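Side-chain contacts in rusticyanin (Thiobacillus ferrooxidans, PDB 2CAK), which carries electrons from cytochrome c552 to the A-type oxidase in the iron respiratory chain, using a single bound copper ion: residues F48-F53 against N77-F82; F82-D87 against P140-T145. One frame throughout, in Å; residues are numbered along the deposited sequence. Where two conformers were deposited one is given.

Contact 1 (F48-F53 against N77-F82); sequences FPFPSF and NTNKGF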
loop_
_atom_site.group_PDB
_atom_site.type_symbol
_atom_site.label_atom_id
_atom_site.label_comp_id
_atom_site.label_asym_id
_atom_site.label_seq_id
_atom_site.Cartn_x
_atom_site.Cartn_y
_atom_site.Cartn_z
ATOM N N PHE A 48 10.112 6.491 -9.752
ATOM C CA PHE A 48 9.936 7.038 -8.384
ATOM C C PHE A 48 11.068 6.560 -7.473
ATOM O O PHE A 48 11.701 5.554 -7.811
ATOM C CB PHE A 48 8.588 6.559 -7.807
ATOM C CG PHE A 48 7.395 7.325 -8.376
ATOM C CD1 PHE A 48 6.851 8.438 -7.704
ATOM C CD2 PHE A 48 6.791 6.980 -9.575
ATOM C CE1 PHE A 48 5.744 9.121 -8.217
ATOM C CE2 PHE A 48 5.686 7.646 -10.053
ATOM C CZ PHE A 48 5.132 8.696 -9.362
ATOM N N PRO A 49 11.329 7.264 -6.371
ATOM C CA PRO A 49 12.421 6.909 -5.492
ATOM C C PRO A 49 12.258 5.524 -4.875
ATOM O O PRO A 49 11.208 5.084 -4.439
ATOM C CB PRO A 49 12.327 7.959 -4.368
ATOM C CG PRO A 49 11.549 9.091 -4.918
ATOM C CD PRO A 49 10.631 8.475 -5.961
ATOM N N PHE A 50 13.403 4.817 -4.798
ATOM C CA PHE A 50 13.515 3.597 -4.021
ATOM C C PHE A 50 13.886 3.951 -2.577
ATOM O O PHE A 50 14.889 4.653 -2.365
ATOM C CB PHE A 50 14.524 2.601 -4.607
ATOM C CG PHE A 50 14.737 1.309 -3.872
ATOM C CD1 PHE A 50 15.659 1.214 -2.840
ATOM C CD2 PHE A 50 13.985 0.180 -4.214
ATOM C CE1 PHE A 50 15.790 0.084 -2.159
ATOM C CE2 PHE A 50 14.130 -1.000 -3.503
ATOM C CZ PHE A 50 15.056 -1.037 -2.507
ATOM N N PRO A 51 13.297 3.322 -1.586
ATOM C CA PRO A 51 12.069 2.505 -1.579
ATOM C C PRO A 51 10.872 3.395 -1.228
ATOM O O PRO A 51 10.969 4.244 -0.351
ATOM C CB PRO A 51 12.391 1.498 -0.492
ATOM C CG PRO A 51 13.195 2.258 0.510
ATOM C CD PRO A 51 13.929 3.322 -0.226
ATOM N N SER A 52 9.750 3.215 -1.883
ATOM C CA SER A 52 8.575 4.035 -1.693
ATOM C C SER A 52 7.320 3.302 -2.179
ATOM O O SER A 52 7.443 2.406 -3.003
ATOM C CB SER A 52 8.694 5.343 -2.428
ATOM O OG SER A 52 8.660 5.250 -3.810
ATOM N N PHE A 53 6.174 3.733 -1.684
ATOM C CA PHE A 53 4.885 3.371 -2.239
ATOM C C PHE A 53 4.309 4.517 -3.044
ATOM O O PHE A 53 4.456 5.671 -2.639
ATOM C CB PHE A 53 3.894 3.090 -1.105
ATOM C CG PHE A 53 4.168 1.890 -0.218
ATOM C CD1 PHE A 53 3.959 0.603 -0.689
ATOM C CD2 PHE A 53 4.647 2.048 1.072
ATOM C CE1 PHE A 53 4.151 -0.464 0.142
ATOM C CE2 PHE A 53 4.808 0.961 1.899
ATOM C CZ PHE A 53 4.596 -0.307 1.442
ATOM N N ASN A 77 3.194 -5.093 -6.842
ATOM C CA ASN A 77 4.608 -4.949 -6.724
ATOM C C ASN A 77 5.229 -4.823 -8.125
ATOM O O ASN A 77 5.391 -5.815 -8.843
ATOM C CB ASN A 77 5.282 -6.110 -5.987
ATOM C CG ASN A 77 6.792 -6.004 -5.929
ATOM O OD1 ASN A 77 7.513 -7.057 -5.802
ATOM N ND2 ASN A 77 7.318 -4.836 -6.037
ATOM N N THR A 78 5.622 -3.597 -8.479
ATOM C CA THR A 78 6.223 -3.271 -9.747
ATOM C C THR A 78 7.742 -3.213 -9.755
ATOM O O THR A 78 8.367 -2.873 -10.744
ATOM C CB THR A 78 5.633 -1.941 -10.290
ATOM O OG1 THR A 78 5.634 -0.919 -9.277
ATOM C CG2 THR A 78 4.186 -2.146 -10.730
ATOM N N ASN A 79 8.369 -3.518 -8.642
ATOM C CA ASN A 79 9.807 -3.287 -8.479
ATOM C C ASN A 79 10.604 -4.538 -8.738
ATOM O O ASN A 79 10.602 -5.463 -7.934
ATOM C CB ASN A 79 10.057 -2.731 -7.068
ATOM C CG ASN A 79 11.460 -2.154 -6.916
ATOM O OD1 ASN A 79 12.178 -1.661 -7.828
ATOM N ND2 ASN A 79 11.847 -2.205 -5.709
ATOM N N LYS A 80 11.320 -4.578 -9.847
ATOM C CA LYS A 80 12.160 -5.728 -10.151
ATOM C C LYS A 80 13.155 -5.994 -9.037
ATOM O O LYS A 80 13.823 -5.078 -8.542
ATOM C CB LYS A 80 12.833 -5.483 -11.534
ATOM C CG LYS A 80 11.789 -5.329 -12.642
ATOM C CD LYS A 80 12.349 -5.444 -14.046
ATOM C CE LYS A 80 11.293 -5.579 -15.131
ATOM N NZ LYS A 80 9.913 -5.664 -14.588
ATOM N N GLY A 81 13.310 -7.247 -8.656
ATOM C CA GLY A 81 14.328 -7.723 -7.735
ATOM C C GLY A 81 13.950 -7.761 -6.267
ATOM O O GLY A 81 14.733 -8.265 -5.443
ATOM N N PHE A 82 12.809 -7.229 -5.879
ATOM C CA PHE A 82 12.411 -7.085 -4.496
ATOM C C PHE A 82 10.988 -7.583 -4.289
ATOM O O PHE A 82 10.147 -7.364 -5.132
ATOM C CB PHE A 82 12.475 -5.614 -4.047
ATOM C CG PHE A 82 13.914 -5.138 -4.079
ATOM C CD1 PHE A 82 14.468 -4.565 -5.216
ATOM C CD2 PHE A 82 14.708 -5.324 -2.971
ATOM C CE1 PHE A 82 15.786 -4.169 -5.223
ATOM C CE2 PHE A 82 16.038 -4.876 -2.959
ATOM C CZ PHE A 82 16.565 -4.302 -4.084
#

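Contact 2 (F82-D87 against P140-T145); sequences FGHSFD and PGHAAT. With CU1 (copper (I) ion), chain B.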
loop_
_atom_site.group_PDB
_atom_site.type_symbol
_atom_site.label_atom_id
_atom_site.label_comp_id
_atom_site.label_asym_id
_atom_site.label_seq_id
_atom_site.Cartn_x
_atom_site.Cartn_y
_atom_site.Cartn_z
ATOM N N PHE A 82 12.809 -7.229 -5.879
ATOM C CA PHE A 82 12.411 -7.085 -4.496
ATOM C C PHE A 82 10.988 -7.583 -4.289
ATOM O O PHE A 82 10.147 -7.364 -5.132
ATOM C CB PHE A 82 12.475 -5.614 -4.047
ATOM C CG PHE A 82 13.914 -5.138 -4.079
ATOM C CD1 PHE A 82 14.468 -4.565 -5.216
ATOM C CD2 PHE A 82 14.708 -5.324 -2.971
ATOM C CE1 PHE A 82 15.786 -4.169 -5.223
ATOM C CE2 PHE A 82 16.038 -4.876 -2.959
ATOM C CZ PHE A 82 16.565 -4.302 -4.084
ATOM N N GLY A 83 10.733 -8.195 -3.159
ATOM C CA GLY A 83 9.418 -8.658 -2.770
ATOM C C GLY A 83 8.721 -7.910 -1.669
ATOM O O GLY A 83 8.413 -8.439 -0.578
ATOM N N HIS A 84 8.394 -6.665 -1.883
ATOM C CA HIS A 84 7.854 -5.744 -0.892
ATOM C C HIS A 84 6.521 -6.218 -0.360
ATOM O O HIS A 84 5.761 -6.927 -1.029
ATOM C CB HIS A 84 7.649 -4.387 -1.589
ATOM C CG HIS A 84 8.863 -3.737 -2.146
ATOM N ND1 HIS A 84 9.820 -3.071 -1.409
ATOM C CD2 HIS A 84 9.224 -3.619 -3.454
ATOM C CE1 HIS A 84 10.703 -2.590 -2.263
ATOM N NE2 HIS A 84 10.394 -2.913 -3.532
ATOM N N SER A 85 6.203 -5.768 0.841
ATOM C CA SER A 85 4.895 -6.038 1.441
ATOM C C SER A 85 4.139 -4.733 1.675
ATOM O O SER A 85 4.699 -3.640 1.565
ATOM C CB SER A 85 5.003 -6.792 2.774
ATOM O OG SER A 85 5.539 -5.995 3.815
ATOM N N PHE A 86 2.868 -4.816 2.009
ATOM C CA PHE A 86 2.009 -3.687 2.353
ATOM C C PHE A 86 1.236 -4.085 3.616
ATOM O O PHE A 86 0.324 -4.908 3.551
ATOM C CB PHE A 86 1.059 -3.357 1.201
ATOM C CG PHE A 86 0.193 -2.131 1.412
ATOM C CD1 PHE A 86 0.548 -0.914 0.823
ATOM C CD2 PHE A 86 -0.949 -2.132 2.160
ATOM C CE1 PHE A 86 -0.215 0.209 1.014
ATOM C CE2 PHE A 86 -1.674 -0.981 2.339
ATOM C CZ PHE A 86 -1.361 0.204 1.773
ATOM N N ASP A 87 1.602 -3.521 4.745
ATOM C CA ASP A 87 1.035 -3.906 6.031
ATOM C C ASP A 87 0.578 -2.664 6.795
ATOM O O ASP A 87 1.319 -1.665 6.875
ATOM C CB ASP A 87 2.080 -4.665 6.870
ATOM C CG ASP A 87 2.433 -5.962 6.167
ATOM O OD1 ASP A 87 1.523 -6.816 6.028
ATOM O OD2 ASP A 87 3.551 -6.112 5.703
ATOM N N PRO A 140 13.490 -5.861 5.727
ATOM C CA PRO A 140 14.431 -5.120 6.623
ATOM C C PRO A 140 15.092 -3.933 5.974
ATOM O O PRO A 140 15.610 -3.989 4.862
ATOM C CB PRO A 140 15.454 -6.225 6.988
ATOM C CG PRO A 140 14.586 -7.474 7.030
ATOM C CD PRO A 140 13.686 -7.306 5.808
ATOM N N GLY A 141 15.004 -2.794 6.645
ATOM C CA GLY A 141 15.558 -1.548 6.206
ATOM C C GLY A 141 14.628 -0.639 5.450
ATOM O O GLY A 141 14.894 0.554 5.350
ATOM N N HIS A 142 13.546 -1.153 4.840
ATOM C CA HIS A 142 12.795 -0.321 3.923
ATOM C C HIS A 142 11.972 0.746 4.654
ATOM O O HIS A 142 12.021 1.910 4.221
ATOM C CB HIS A 142 11.904 -1.190 3.023
ATOM C CG HIS A 142 12.672 -1.914 1.955
ATOM N ND1 HIS A 142 12.036 -2.527 0.894
ATOM C CD2 HIS A 142 14.017 -2.097 1.823
ATOM C CE1 HIS A 142 13.013 -3.064 0.158
ATOM N NE2 HIS A 142 14.219 -2.823 0.686
ATOM N N ALA A 143 11.222 0.373 5.683
ATOM C CA ALA A 143 10.522 1.379 6.469
ATOM C C ALA A 143 11.449 2.431 7.092
ATOM O O ALA A 143 11.076 3.607 7.167
ATOM C CB ALA A 143 9.602 0.719 7.500
ATOM N N ALA A 144 12.586 1.957 7.558
ATOM C CA ALA A 144 13.574 2.849 8.163
ATOM C C ALA A 144 14.095 3.888 7.191
ATOM O O ALA A 144 14.547 4.968 7.589
ATOM C CB ALA A 144 14.718 2.026 8.727
ATOM N N THR A 145 14.078 3.545 5.912
ATOM C CA THR A 145 14.580 4.427 4.901
ATOM C C THR A 145 13.463 5.109 4.141
ATOM O O THR A 145 13.755 5.677 3.073
ATOM C CB THR A 145 15.548 3.650 3.973
ATOM O OG1 THR A 145 14.951 2.484 3.450
ATOM C CG2 THR A 145 16.682 3.102 4.819
HETATM CU CU CU1 B . 9.996 -2.817 0.627
#

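Contact 1 (F48-F53 against N77-F82)
At the copper-bearing end of this cupredoxin fold, two loops meet through aromatic side chains, Phe50 from 48-53 and Phe82 from 77-82, with Asn79 beside them. The far end of the Phe50 ring comes over one face of Phe82: Phe50 CE2 lies 3.9 Å above the plane of the Phe82 ring, near its centre, and Phe50 CZ reaches Phe82 CZ at 3.9 Å. The two planes are inclined at 48°, so the pair is oblique, with centroids 5.0 Å apart. Phe50 gets there with CG anti to the backbone N (chi1 179°), which brings its CE2 and CZ against Phe82. One face of that ring is taken by its own chain neighbour, Pro51, which follows a cis peptide bond and sets CB over the ring centre. The amide end of Asn79 approaches the Phe50 edge near the ring plane, beside CD2 and CE2. A type II turn from Asn79 to Phe82, with Gly81 at positive phi, brings Asn79 and Phe82 to the same partner. A serine in place of Phe82 would probably leave CE2 and CZ of Phe50 without the ring they rest on, opening a gap between the two loops. Phe50 also meets copper ligand His142 edge-to-face, and the two phenylalanines form part of the apolar surround characteristic of a blue copper site.

Contact 2 (F82-D87 against P140-T145)
His84 ND1 and His142 ND1 both grip the copper ion, each at 2.1 Å from CU, and with Cys137 and Met147 they complete the type 1 site. Sharing the metal brings His84 ND1 within 3.2 Å of His142 ND1, an approach imposed by coordination and not a hydrogen bond. The imidazoles meet rim to rim, planes at 44°, and neither lies over the other's face; the CE1 atoms of His84 and His142 are 3.4 Å apart. In His142, CG sits beside the backbone N (chi1 -75°), which places ND1 on the copper. Phe82 adds a looser apolar touch, its CD2 lying 4.2 Å from His142 CE1, near the imidazole plane. Farther along, Ser85 OG donates to Asp87 OD2 at 2.7 Å, nearly in line with the carboxylate C-O bond, and is also hydrogen-bonded to the backbone N of Gln138, next to ligand Cys137. The loop holding His84 crosses from strand 70-77 of one sheet to strand 87-89 of the other, while 140-145 lies in the loop joining the antiparallel strands 131-136 and 148-153 of that second sheet.

Contact 1 lies at the surface, contact 2 is buried, and their centres are about 9 Å apart at the same end of the fold. They share Phe82 and the connection between strands 70-77 and 87-89: 77-82 is its first part, 82-87 its second. The partners differ, since 48-53 runs into strand 53-55, whereas the loop segment 140-145 comes before strand 148-153. Contact 1 relies on apolar ring packing, whereas contact 2 is held chiefly by metal coordination. The outer layer nevertheless reaches the inner one, because the amide of Asn79 probably hydrogen-bonds His84 NE2 and could thereby help fix the rotation of that ligand ring. Pro51 also packs against Thr145.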